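Local coordinates for DUF574 domain-containing protein (Thermobifida fusca, PDB 2QE6), which probably transfers methyl groups from S-adenosylmethionine, which it binds in a Rossmann-like fold, although its acceptor substrate is not known, at residues A[80-85]-A[159-164]; A[106-111]-A[150-155]; A[131-136]-A[146-151]. The protein carries 1 engineered substitution. All blocks are in the same frame, centred on the assembly; numbering follows the deposited sequence.

Interaction 1: residues A[80-85]-A[159-164]. With SAM (S-adenosylmethionine), chain F.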
loop_
_atom_site.group_PDB
_atom_site.type_symbol
_atom_site.label_atom_id
_atom_site.label_comp_id
_atom_site.label_asym_id
_atom_site.label_seq_id
_atom_site.Cartn_x
_atom_site.Cartn_y
_atom_site.Cartn_z
ATOM N N GLN A 80 0.009 -15.457 5.606
ATOM C CA GLN A 80 0.277 -14.450 6.632
ATOM C C GLN A 80 0.655 -13.175 5.931
ATOM O O GLN A 80 1.622 -13.192 5.193
ATOM C CB GLN A 80 1.495 -14.822 7.508
ATOM C CG GLN A 80 1.523 -16.239 8.024
ATOM C CD GLN A 80 2.559 -16.481 9.108
ATOM O OE1 GLN A 80 2.216 -16.622 10.284
ATOM N NE2 GLN A 80 3.822 -16.581 8.721
ATOM N N PHE A 81 -0.111 -12.101 6.134
ATOM C CA PHE A 81 0.168 -10.798 5.487
ATOM C C PHE A 81 0.226 -9.703 6.543
ATOM O O PHE A 81 -0.594 -9.673 7.483
ATOM C CB PHE A 81 -0.915 -10.429 4.444
ATOM C CG PHE A 81 -1.073 -11.429 3.344
ATOM C CD1 PHE A 81 -1.680 -12.642 3.568
ATOM C CD2 PHE A 81 -0.555 -11.186 2.100
ATOM C CE1 PHE A 81 -1.805 -13.577 2.551
ATOM C CE2 PHE A 81 -0.668 -12.138 1.078
ATOM C CZ PHE A 81 -1.303 -13.314 1.304
ATOM N N LEU A 82 1.196 -8.806 6.374
ATOM C CA LEU A 82 1.293 -7.576 7.141
ATOM C C LEU A 82 1.172 -6.412 6.165
ATOM O O LEU A 82 2.027 -6.204 5.309
ATOM C CB LEU A 82 2.621 -7.519 7.901
ATOM C CG LEU A 82 2.862 -6.294 8.783
ATOM C CD1 LEU A 82 1.719 -6.089 9.788
ATOM C CD2 LEU A 82 4.225 -6.430 9.495
ATOM N N ASP A 83 0.067 -5.696 6.261
ATOM C CA ASP A 83 -0.297 -4.705 5.269
ATOM C C ASP A 83 -0.071 -3.331 5.890
ATOM O O ASP A 83 -0.907 -2.812 6.662
ATOM C CB ASP A 83 -1.742 -4.935 4.844
ATOM C CG ASP A 83 -2.210 -4.033 3.674
ATOM O OD1 ASP A 83 -1.431 -3.180 3.164
ATOM O OD2 ASP A 83 -3.416 -4.178 3.287
ATOM N N LEU A 84 1.093 -2.753 5.546
ATOM C CA LEU A 84 1.571 -1.520 6.142
ATOM C C LEU A 84 1.098 -0.291 5.359
ATOM O O LEU A 84 1.384 -0.160 4.159
ATOM C CB LEU A 84 3.091 -1.520 6.143
ATOM C CG LEU A 84 3.727 -2.673 6.949
ATOM C CD1 LEU A 84 5.234 -2.691 6.682
ATOM C CD2 LEU A 84 3.422 -2.590 8.454
ATOM N N GLY A 85 0.438 0.631 6.053
ATOM C CA GLY A 85 -0.169 1.773 5.396
ATOM C C GLY A 85 -1.375 1.266 4.641
ATOM O O GLY A 85 -1.510 1.520 3.464
ATOM N N ALA A 159 5.877 -15.217 5.153
ATOM C CA ALA A 159 4.845 -14.196 5.187
ATOM C C ALA A 159 5.045 -13.234 4.036
ATOM O O ALA A 159 6.077 -13.261 3.388
ATOM C CB ALA A 159 4.894 -13.448 6.510
ATOM N N ALA A 160 4.059 -12.362 3.823
ATOM C CA ALA A 160 4.160 -11.258 2.878
ATOM C C ALA A 160 4.054 -9.949 3.652
ATOM O O ALA A 160 3.085 -9.734 4.370
ATOM C CB ALA A 160 3.058 -11.338 1.847
ATOM N N ILE A 161 5.039 -9.063 3.502
ATOM C CA ILE A 161 4.902 -7.678 3.985
ATOM C C ILE A 161 4.634 -6.739 2.803
ATOM O O ILE A 161 5.252 -6.862 1.746
ATOM C CB ILE A 161 6.157 -7.212 4.744
ATOM C CG1 ILE A 161 6.345 -8.027 6.031
ATOM C CG2 ILE A 161 6.048 -5.737 5.070
ATOM C CD1 ILE A 161 7.607 -7.684 6.829
HETATM N N MSE A 162 3.664 -5.848 2.961
HETATM C CA MSE A 162 3.192 -5.003 1.860
HETATM C C MSE A 162 3.418 -3.564 2.231
HETATM O O MSE A 162 3.131 -3.157 3.347
HETATM C CB MSE A 162 1.704 -5.222 1.630
HETATM C CG MSE A 162 1.346 -6.626 1.225
HETATM SE SE MSE A 162 -0.556 -6.977 1.343
HETATM C CE MSE A 162 -1.375 -5.593 0.228
ATOM N N LEU A 163 4.050 -2.818 1.327
ATOM C CA LEU A 163 4.104 -1.378 1.401
ATOM C C LEU A 163 3.504 -0.834 0.092
ATOM O O LEU A 163 4.119 -0.053 -0.636
ATOM C CB LEU A 163 5.541 -0.890 1.614
ATOM C CG LEU A 163 6.101 -1.161 3.024
ATOM C CD1 LEU A 163 7.102 -2.225 3.003
ATOM C CD2 LEU A 163 6.706 0.110 3.602
ATOM N N VAL A 164 2.303 -1.307 -0.204
ATOM C CA VAL A 164 1.574 -0.959 -1.395
ATOM C C VAL A 164 1.044 0.489 -1.193
ATOM O O VAL A 164 0.469 0.798 -0.152
ATOM C CB VAL A 164 0.444 -2.023 -1.683
ATOM C CG1 VAL A 164 -0.459 -1.592 -2.863
ATOM C CG2 VAL A 164 1.075 -3.396 -1.995
HETATM N N SAM F . -1.945 0.716 0.878
HETATM C CA SAM F . -3.231 1.300 0.325
HETATM C C SAM F . -3.249 1.133 -1.178
HETATM O O SAM F . -4.315 1.061 -1.779
HETATM O OXT SAM F . -2.187 1.097 -1.814
HETATM C CB SAM F . -3.475 2.795 0.604
HETATM C CG SAM F . -2.469 3.772 -0.027
HETATM S SD SAM F . -2.639 5.518 0.471
HETATM C CE SAM F . -4.058 5.273 1.566
HETATM C "C5'" SAM F . -1.339 5.489 1.722
HETATM C "C4'" SAM F . -1.624 5.006 3.150
HETATM O "O4'" SAM F . -0.388 4.869 3.860
HETATM C "C3'" SAM F . -2.474 5.978 3.985
HETATM O "O3'" SAM F . -3.581 5.318 4.573
HETATM C "C2'" SAM F . -1.547 6.568 5.036
HETATM O "O2'" SAM F . -2.198 7.014 6.232
HETATM C "C1'" SAM F . -0.560 5.413 5.177
HETATM N N9 SAM F . 0.716 5.897 5.706
HETATM C C8 SAM F . 1.617 6.800 5.145
HETATM N N7 SAM F . 2.671 6.938 5.992
HETATM C C5 SAM F . 2.450 6.119 7.068
HETATM C C6 SAM F . 3.218 5.856 8.212
HETATM N N6 SAM F . 4.401 6.506 8.391
HETATM N N1 SAM F . 2.710 4.950 9.128
HETATM C C2 SAM F . 1.474 4.298 8.936
HETATM N N3 SAM F . 0.710 4.569 7.805
HETATM C C4 SAM F . 1.218 5.461 6.893
HETATM O O HOH W 1 0.607 -1.887 2.106
#
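Phe81 to Asp83 run alongside Ala160 to Met162 as neighbouring parallel strands in the middle of a Rossmann-like methyltransferase sheet. Strand 80-84, the first in the chain, lies here against strand 160-163, the fourth. The tight part is the ladder of backbone bonds, which starts with Ala160 N to Gln80 O at 2.9 Å and continues with like bonds from Leu82 N to Ala160 O, Met162 N to Leu82 O and Leu84 N to Met162 O. On the face carrying Phe81 and Met162, which helix 54-75 covers, the methyl group Ala160 CB comes within 3.6 Å of Phe81 CD2. The selenomethionine Met162 bends at its third torsion (chi3 56°), and this kink lays CE against the Asp83 carboxylate, 3.8 Å from OD1. On the other face Leu84 slants across to Ile161, its CD1 3.5 Å from Ile161 CG2.

Toward the C-terminal ends the pair opens: the CA atoms of Leu84 and Leu163 are already 5.4 Å apart. Direct bonds give way to a water that donates to Asp83 OD1 and Leu84 O and accepts from Val164 N. Asp83 is thereby fixed at both oxygens, since its OD2 bonds to Thr94 OG1. Gly85 follows with a positive phi, and a side chain there would run into the ribose oxygen O4' of S-adenosylmethionine. This parting of the strand ends makes the cofactor's seat, as in class I methyltransferases. The amino nitrogen N of the cofactor joins the two strand ends, donating to Gly85 O at 2.7 Å and to Val164 O at 2.6 Å.

Interaction 2: residues A[106-111]-A[150-155]. With SAM (S-adenosylmethionine), chain F.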
loop_
_atom_site.group_PDB
_atom_site.type_symbol
_atom_site.label_atom_id
_atom_site.label_comp_id
_atom_site.label_asym_id
_atom_site.label_seq_id
_atom_site.Cartn_x
_atom_site.Cartn_y
_atom_site.Cartn_z
ATOM N N ARG A 106 -4.266 -14.984 6.976
ATOM C CA ARG A 106 -4.329 -14.070 8.120
ATOM C C ARG A 106 -3.702 -12.748 7.737
ATOM O O ARG A 106 -2.618 -12.743 7.130
ATOM C CB ARG A 106 -3.612 -14.668 9.327
ATOM C CG ARG A 106 -4.302 -15.944 9.847
ATOM C CD ARG A 106 -3.748 -16.384 11.189
ATOM N NE ARG A 106 -2.294 -16.531 11.110
ATOM C CZ ARG A 106 -1.646 -17.591 10.615
ATOM N NH1 ARG A 106 -2.299 -18.646 10.132
ATOM N NH2 ARG A 106 -0.317 -17.584 10.593
ATOM N N VAL A 107 -4.411 -11.653 8.016
ATOM C CA VAL A 107 -3.953 -10.322 7.597
ATOM C C VAL A 107 -4.016 -9.380 8.788
ATOM O O VAL A 107 -5.021 -9.359 9.538
ATOM C CB VAL A 107 -4.807 -9.733 6.409
ATOM C CG1 VAL A 107 -4.282 -8.372 5.986
ATOM C CG2 VAL A 107 -4.780 -10.692 5.198
ATOM N N VAL A 108 -2.939 -8.625 8.971
ATOM C CA VAL A 108 -2.852 -7.605 9.991
ATOM C C VAL A 108 -2.637 -6.291 9.262
ATOM O O VAL A 108 -1.656 -6.139 8.559
ATOM C CB VAL A 108 -1.695 -7.870 10.975
ATOM C CG1 VAL A 108 -1.521 -6.657 11.938
ATOM C CG2 VAL A 108 -1.919 -9.210 11.743
ATOM N N TYR A 109 -3.593 -5.371 9.406
ATOM C CA TYR A 109 -3.499 -4.071 8.781
ATOM C C TYR A 109 -2.942 -3.030 9.756
ATOM O O TYR A 109 -3.274 -3.027 10.925
ATOM C CB TYR A 109 -4.866 -3.575 8.331
ATOM C CG TYR A 109 -5.635 -4.360 7.285
ATOM C CD1 TYR A 109 -5.355 -4.252 5.933
ATOM C CD2 TYR A 109 -6.721 -5.137 7.650
ATOM C CE1 TYR A 109 -6.141 -4.936 4.946
ATOM C CE2 TYR A 109 -7.498 -5.798 6.697
ATOM C CZ TYR A 109 -7.205 -5.693 5.345
ATOM O OH TYR A 109 -8.041 -6.377 4.452
ATOM N N VAL A 110 -2.136 -2.107 9.250
ATOM C CA VAL A 110 -1.539 -1.058 10.073
ATOM C C VAL A 110 -1.689 0.256 9.318
ATOM O O VAL A 110 -1.380 0.313 8.129
ATOM C CB VAL A 110 -0.033 -1.341 10.326
ATOM C CG1 VAL A 110 0.604 -0.257 11.213
ATOM C CG2 VAL A 110 0.114 -2.753 10.953
ATOM N N ASP A 111 -2.219 1.278 9.990
ATOM C CA ASP A 111 -2.293 2.604 9.419
ATOM C C ASP A 111 -2.138 3.648 10.507
ATOM O O ASP A 111 -2.462 3.417 11.630
ATOM C CB ASP A 111 -3.581 2.831 8.612
ATOM C CG ASP A 111 -3.407 3.907 7.515
ATOM O OD1 ASP A 111 -3.437 5.108 7.819
ATOM O OD2 ASP A 111 -3.258 3.559 6.335
ATOM N N ARG A 150 2.166 -10.262 16.934
ATOM C CA ARG A 150 2.718 -11.462 17.571
ATOM C C ARG A 150 1.717 -12.603 17.679
ATOM O O ARG A 150 2.091 -13.763 17.530
ATOM C CB ARG A 150 3.370 -11.127 18.922
ATOM C CG ARG A 150 4.635 -10.263 18.715
ATOM C CD ARG A 150 5.823 -10.689 19.565
ATOM N NE ARG A 150 5.688 -10.172 20.926
ATOM C CZ ARG A 150 6.643 -9.562 21.633
ATOM N NH1 ARG A 150 7.867 -9.380 21.148
ATOM N NH2 ARG A 150 6.366 -9.138 22.861
ATOM N N ARG A 151 0.442 -12.280 17.868
ATOM C CA ARG A 151 -0.578 -13.320 17.922
ATOM C C ARG A 151 -1.074 -13.785 16.544
ATOM O O ARG A 151 -1.714 -14.825 16.459
ATOM C CB ARG A 151 -1.759 -12.881 18.788
ATOM C CG ARG A 151 -2.775 -12.016 18.084
ATOM C CD ARG A 151 -3.778 -11.371 19.066
ATOM N NE ARG A 151 -4.679 -10.469 18.332
ATOM C CZ ARG A 151 -5.737 -10.859 17.609
ATOM N NH1 ARG A 151 -6.081 -12.150 17.532
ATOM N NH2 ARG A 151 -6.475 -9.946 16.971
HETATM N N MSE A 152 -0.780 -13.037 15.480
HETATM C CA MSE A 152 -1.292 -13.351 14.130
HETATM C C MSE A 152 -0.254 -13.884 13.156
HETATM O O MSE A 152 -0.575 -14.699 12.307
HETATM C CB MSE A 152 -1.884 -12.093 13.489
HETATM C CG MSE A 152 -3.145 -11.613 14.165
HETATM SE SE MSE A 152 -4.652 -12.633 13.564
HETATM C CE MSE A 152 -5.748 -11.044 13.470
ATOM N N ILE A 153 0.973 -13.390 13.259
ATOM C CA ILE A 153 2.019 -13.742 12.312
ATOM C C ILE A 153 3.185 -14.430 13.008
ATOM O O ILE A 153 3.750 -13.916 13.963
ATOM C CB ILE A 153 2.522 -12.484 11.567
ATOM C CG1 ILE A 153 1.329 -11.771 10.896
ATOM C CG2 ILE A 153 3.605 -12.848 10.576
ATOM C CD1 ILE A 153 1.670 -10.510 10.187
ATOM N N ASP A 154 3.524 -15.613 12.517
ATOM C CA ASP A 154 4.709 -16.352 12.947
ATOM C C ASP A 154 5.784 -16.080 11.908
ATOM O O ASP A 154 5.701 -16.581 10.790
ATOM C CB ASP A 154 4.379 -17.838 13.003
ATOM C CG ASP A 154 5.568 -18.697 13.348
ATOM O OD1 ASP A 154 6.644 -18.168 13.697
ATOM O OD2 ASP A 154 5.418 -19.919 13.250
ATOM N N PHE A 155 6.758 -15.240 12.257
ATOM C CA PHE A 155 7.768 -14.831 11.299
ATOM C C PHE A 155 8.826 -15.924 11.056
ATOM O O PHE A 155 9.689 -15.755 10.199
ATOM C CB PHE A 155 8.425 -13.509 11.702
ATOM C CG PHE A 155 7.585 -12.300 11.410
ATOM C CD1 PHE A 155 7.379 -11.880 10.098
ATOM C CD2 PHE A 155 7.005 -11.577 12.442
ATOM C CE1 PHE A 155 6.612 -10.767 9.830
ATOM C CE2 PHE A 155 6.235 -10.460 12.174
ATOM C CZ PHE A 155 6.042 -10.055 10.880
HETATM N N SAM F . -1.945 0.716 0.878
HETATM C CA SAM F . -3.231 1.300 0.325
HETATM C C SAM F . -3.249 1.133 -1.178
HETATM O O SAM F . -4.315 1.061 -1.779
HETATM O OXT SAM F . -2.187 1.097 -1.814
HETATM C CB SAM F . -3.475 2.795 0.604
HETATM C CG SAM F . -2.469 3.772 -0.027
HETATM S SD SAM F . -2.639 5.518 0.471
HETATM C CE SAM F . -4.058 5.273 1.566
HETATM C "C5'" SAM F . -1.339 5.489 1.722
HETATM C "C4'" SAM F . -1.624 5.006 3.150
HETATM O "O4'" SAM F . -0.388 4.869 3.860
HETATM C "C3'" SAM F . -2.474 5.978 3.985
HETATM O "O3'" SAM F . -3.581 5.318 4.573
HETATM C "C2'" SAM F . -1.547 6.568 5.036
HETATM O "O2'" SAM F . -2.198 7.014 6.232
HETATM C "C1'" SAM F . -0.560 5.413 5.177
HETATM N N9 SAM F . 0.716 5.897 5.706
HETATM C C8 SAM F . 1.617 6.800 5.145
HETATM N N7 SAM F . 2.671 6.938 5.992
HETATM C C5 SAM F . 2.450 6.119 7.068
HETATM C C6 SAM F . 3.218 5.856 8.212
HETATM N N6 SAM F . 4.401 6.506 8.391
HETATM N N1 SAM F . 2.710 4.950 9.128
HETATM C C2 SAM F . 1.474 4.298 8.936
HETATM N N3 SAM F . 0.710 4.569 7.805
HETATM C C4 SAM F . 1.218 5.461 6.893
#
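The Arg106 guanidinium meets Met152 O at its edge, in the plane of the group, where strand 106-111, the second of the Rossmann-like sheet, passes the C-terminal part of helix 147-152. Two further flat groups are backed by their own segments. The Tyr109 ring carries Val107 CG1 over the centre of one face, on the side of the strand turned from the helix, and the Phe155 ring likewise has Ile153 CG2 over one face.

The arginine bond is short and nearly straight, 2.8 Å from NE to Met152 O with 167° at the hydrogen, and it lies in the carbonyl plane as well. A second, weak bond runs from Arg106 NH2 to the same oxygen at 3.4 Å. The side chain turns at its third torsion (chi3 -54°), and this bend swings NE back to the carbonyl. NH2 also makes a weak bond to Gln80 OE1, which itself accepts from Asp154 N, a polar link between the guanidinium and the chain leaving the helix.

At the cofactor end of the strand Asp111 grips the ribose of S-adenosylmethionine, a role characteristic of an acidic residue closing this strand in class I methyltransferases. Cofactor O2' donates to Asp111 OD1 at 2.8 Å and O3' to OD2 at 2.5 Å, while Asp113 N and Gly87 N hold the same two carboxylate oxygens.

Beside the arginine bond, the contact between strand and helix is apolar. Ile153 CD1 reaches in to 4.1 Å from Val108 CG2, and Val108 CG2 packs unusually tightly on Met152, 3.4 Å from its CB.

Interaction 3: residues A[131-136]-A[146-151]; sequences AVFTAD and HPDVRR. With SAM (S-adenosylmethionine), chain F.
Helix 147-152, part of the connection from the third to the fourth strand of the Rossmann-like sheet, packs on the edge strand through an aromatic pair, Phe133 and His146. Strand and helix segments run at 150° to each other. The rings stack face to face, their centroids 3.5 Å apart and their planes 12° from parallel. Phe133 CG sits in the crowded position between backbone N and carbonyl carbon (chi1 69°), which sets the ring against one face of the imidazole.

Pro147 CD covers the opposite face of His146. His146 holds the N-cap position of the helix, and in the ring plane its ND1 accepts from Asp148 N at 3.1 Å, a capping bond. Val149 CG2 meets the Phe133 ring at its edge, 3.9 Å from CE1, and the Asp148 carboxylate slides past with OD2 3.7 Å from CD1. The other oxygen, Asp148 OD1, takes Arg151 NE in a salt bridge of 3.2 Å on its anti side. An alanine in place of His146 is likely to leave Phe133 without its stacking partner and Asp148 N without its side-chain cap.

Beyond the strand, Asp136 OD1 accepts from the adenine N6 of S-adenosylmethionine at 2.8 Å, and Arg138 forms a salt bridge with OD2. Stacking and the cap bond together fix the His146 ring, and because ND1 accepts, an imidazole unprotonated at that nitrogen is probably favoured.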
loop_
_atom_site.group_PDB
_atom_site.type_symbol
_atom_site.label_atom_id
_atom_site.label_comp_id
_atom_site.label_asym_id
_atom_site.label_seq_id
_atom_site.Cartn_x
_atom_site.Cartn_y
_atom_site.Cartn_z
ATOM N N ALA A 131 -6.899 -8.481 11.665
ATOM C CA ALA A 131 -6.762 -7.521 12.755
ATOM C C ALA A 131 -6.296 -6.197 12.154
ATOM O O ALA A 131 -5.775 -6.188 11.042
ATOM C CB ALA A 131 -5.746 -8.026 13.784
ATOM N N VAL A 132 -6.549 -5.100 12.867
ATOM C CA VAL A 132 -6.169 -3.759 12.433
ATOM C C VAL A 132 -5.628 -2.968 13.619
ATOM O O VAL A 132 -6.116 -3.101 14.716
ATOM C CB VAL A 132 -7.357 -3.000 11.757
ATOM C CG1 VAL A 132 -8.517 -2.807 12.698
ATOM C CG2 VAL A 132 -6.882 -1.643 11.159
ATOM N N PHE A 133 -4.602 -2.159 13.409
ATOM C CA PHE A 133 -4.201 -1.232 14.454
ATOM C C PHE A 133 -3.515 0.011 13.916
ATOM O O PHE A 133 -3.065 0.062 12.758
ATOM C CB PHE A 133 -3.382 -1.938 15.560
ATOM C CG PHE A 133 -2.010 -2.414 15.140
ATOM C CD1 PHE A 133 -1.829 -3.680 14.583
ATOM C CD2 PHE A 133 -0.884 -1.623 15.376
ATOM C CE1 PHE A 133 -0.541 -4.134 14.232
ATOM C CE2 PHE A 133 0.399 -2.069 15.049
ATOM C CZ PHE A 133 0.568 -3.325 14.470
ATOM N N THR A 134 -3.473 1.039 14.767
ATOM C CA THR A 134 -2.864 2.325 14.407
ATOM C C THR A 134 -1.386 2.301 14.817
ATOM O O THR A 134 -1.047 1.917 15.915
ATOM C CB THR A 134 -3.632 3.483 15.081
ATOM O OG1 THR A 134 -5.025 3.367 14.759
ATOM C CG2 THR A 134 -3.121 4.842 14.629
ATOM N N ALA A 135 -0.496 2.660 13.898
ATOM C CA ALA A 135 0.890 2.752 14.247
ATOM C C ALA A 135 1.599 3.459 13.111
ATOM O O ALA A 135 1.060 3.608 12.009
ATOM C CB ALA A 135 1.491 1.374 14.489
ATOM N N ASP A 136 2.818 3.877 13.388
ATOM C CA ASP A 136 3.667 4.495 12.378
ATOM C C ASP A 136 4.679 3.492 11.836
ATOM O O ASP A 136 5.579 3.039 12.542
ATOM C CB ASP A 136 4.386 5.665 13.013
ATOM C CG ASP A 136 5.179 6.462 12.036
ATOM O OD1 ASP A 136 5.490 5.979 10.948
ATOM O OD2 ASP A 136 5.477 7.612 12.371
ATOM N N HIS A 146 4.041 -5.722 18.178
ATOM C CA HIS A 146 2.666 -5.442 18.585
ATOM C C HIS A 146 1.906 -6.765 18.845
ATOM O O HIS A 146 2.113 -7.748 18.113
ATOM C CB HIS A 146 1.988 -4.588 17.484
ATOM C CG HIS A 146 0.706 -3.952 17.914
ATOM N ND1 HIS A 146 -0.475 -4.655 18.012
ATOM C CD2 HIS A 146 0.427 -2.688 18.313
ATOM C CE1 HIS A 146 -1.428 -3.850 18.443
ATOM N NE2 HIS A 146 -0.909 -2.647 18.625
ATOM N N PRO A 147 1.066 -6.818 19.915
ATOM C CA PRO A 147 0.300 -8.032 20.211
ATOM C C PRO A 147 -0.526 -8.588 19.050
ATOM O O PRO A 147 -0.706 -9.801 18.966
ATOM C CB PRO A 147 -0.627 -7.616 21.373
ATOM C CG PRO A 147 -0.442 -6.161 21.568
ATOM C CD PRO A 147 0.830 -5.764 20.920
ATOM N N ASP A 148 -1.023 -7.722 18.168
ATOM C CA ASP A 148 -1.810 -8.179 17.018
ATOM C C ASP A 148 -0.884 -8.880 16.055
ATOM O O ASP A 148 -1.246 -9.941 15.538
ATOM C CB ASP A 148 -2.578 -7.048 16.320
ATOM C CG ASP A 148 -3.793 -6.553 17.125
ATOM O OD1 ASP A 148 -4.373 -7.311 17.935
ATOM O OD2 ASP A 148 -4.186 -5.389 16.930
ATOM N N VAL A 149 0.318 -8.317 15.849
ATOM C CA VAL A 149 1.347 -8.972 15.038
ATOM C C VAL A 149 1.807 -10.284 15.649
ATOM O O VAL A 149 1.797 -11.318 14.962
ATOM C CB VAL A 149 2.536 -8.032 14.741
ATOM C CG1 VAL A 149 3.678 -8.779 14.092
ATOM C CG2 VAL A 149 2.061 -6.950 13.832
ATOM N N ARG A 150 2.166 -10.262 16.934
ATOM C CA ARG A 150 2.718 -11.462 17.571
ATOM C C ARG A 150 1.717 -12.603 17.679
ATOM O O ARG A 150 2.091 -13.763 17.530
ATOM C CB ARG A 150 3.370 -11.127 18.922
ATOM C CG ARG A 150 4.635 -10.263 18.715
ATOM C CD ARG A 150 5.823 -10.689 19.565
ATOM N NE ARG A 150 5.688 -10.172 20.926
ATOM C CZ ARG A 150 6.643 -9.562 21.633
ATOM N NH1 ARG A 150 7.867 -9.380 21.148
ATOM N NH2 ARG A 150 6.366 -9.138 22.861
ATOM N N ARG A 151 0.442 -12.280 17.868
ATOM C CA ARG A 151 -0.578 -13.320 17.922
ATOM C C ARG A 151 -1.074 -13.785 16.544
ATOM O O ARG A 151 -1.714 -14.825 16.459
ATOM C CB ARG A 151 -1.759 -12.881 18.788
ATOM C CG ARG A 151 -2.775 -12.016 18.084
ATOM C CD ARG A 151 -3.778 -11.371 19.066
ATOM N NE ARG A 151 -4.679 -10.469 18.332
ATOM C CZ ARG A 151 -5.737 -10.859 17.609
ATOM N NH1 ARG A 151 -6.081 -12.150 17.532
ATOM N NH2 ARG A 151 -6.475 -9.946 16.971
HETATM N N SAM F . -1.945 0.716 0.878
HETATM C CA SAM F . -3.231 1.300 0.325
HETATM C C SAM F . -3.249 1.133 -1.178
HETATM O O SAM F . -4.315 1.061 -1.779
HETATM O OXT SAM F . -2.187 1.097 -1.814
HETATM C CB SAM F . -3.475 2.795 0.604
HETATM C CG SAM F . -2.469 3.772 -0.027
HETATM S SD SAM F . -2.639 5.518 0.471
HETATM C CE SAM F . -4.058 5.273 1.566
HETATM C "C5'" SAM F . -1.339 5.489 1.722
HETATM C "C4'" SAM F . -1.624 5.006 3.150
HETATM O "O4'" SAM F . -0.388 4.869 3.860
HETATM C "C3'" SAM F . -2.474 5.978 3.985
HETATM O "O3'" SAM F . -3.581 5.318 4.573
HETATM C "C2'" SAM F . -1.547 6.568 5.036
HETATM O "O2'" SAM F . -2.198 7.014 6.232
HETATM C "C1'" SAM F . -0.560 5.413 5.177
HETATM N N9 SAM F . 0.716 5.897 5.706
HETATM C C8 SAM F . 1.617 6.800 5.145
HETATM N N7 SAM F . 2.671 6.938 5.992
HETATM C C5 SAM F . 2.450 6.119 7.068
HETATM C C6 SAM F . 3.218 5.856 8.212
HETATM N N6 SAM F . 4.401 6.506 8.391
HETATM N N1 SAM F . 2.710 4.950 9.128
HETATM C C2 SAM F . 1.474 4.298 8.936
HETATM N N3 SAM F . 0.710 4.569 7.805
HETATM C C4 SAM F . 1.218 5.461 6.893
#

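How the interactions relate
From the N terminus, strand 80-84 leads through helix 94-101 to strand 106-111, then through helix 114-124 to strand 130-134. The chain returns by helices 140-145 and 147-152 to strand 160-163, where interaction 1 closes the whole loop beside the first strand. Interactions 2 and 3 are nested inside it and end on the same stretch, sharing Arg150 and Arg151; none cross. Helix 147-152 thus serves both inner contacts, tying the second and third strands to the returning connection. The four strands are successive neighbours in the sheet, and their C-terminal ends and the residues just after them supply the amino, ribose and adenine contacts of one cofactor.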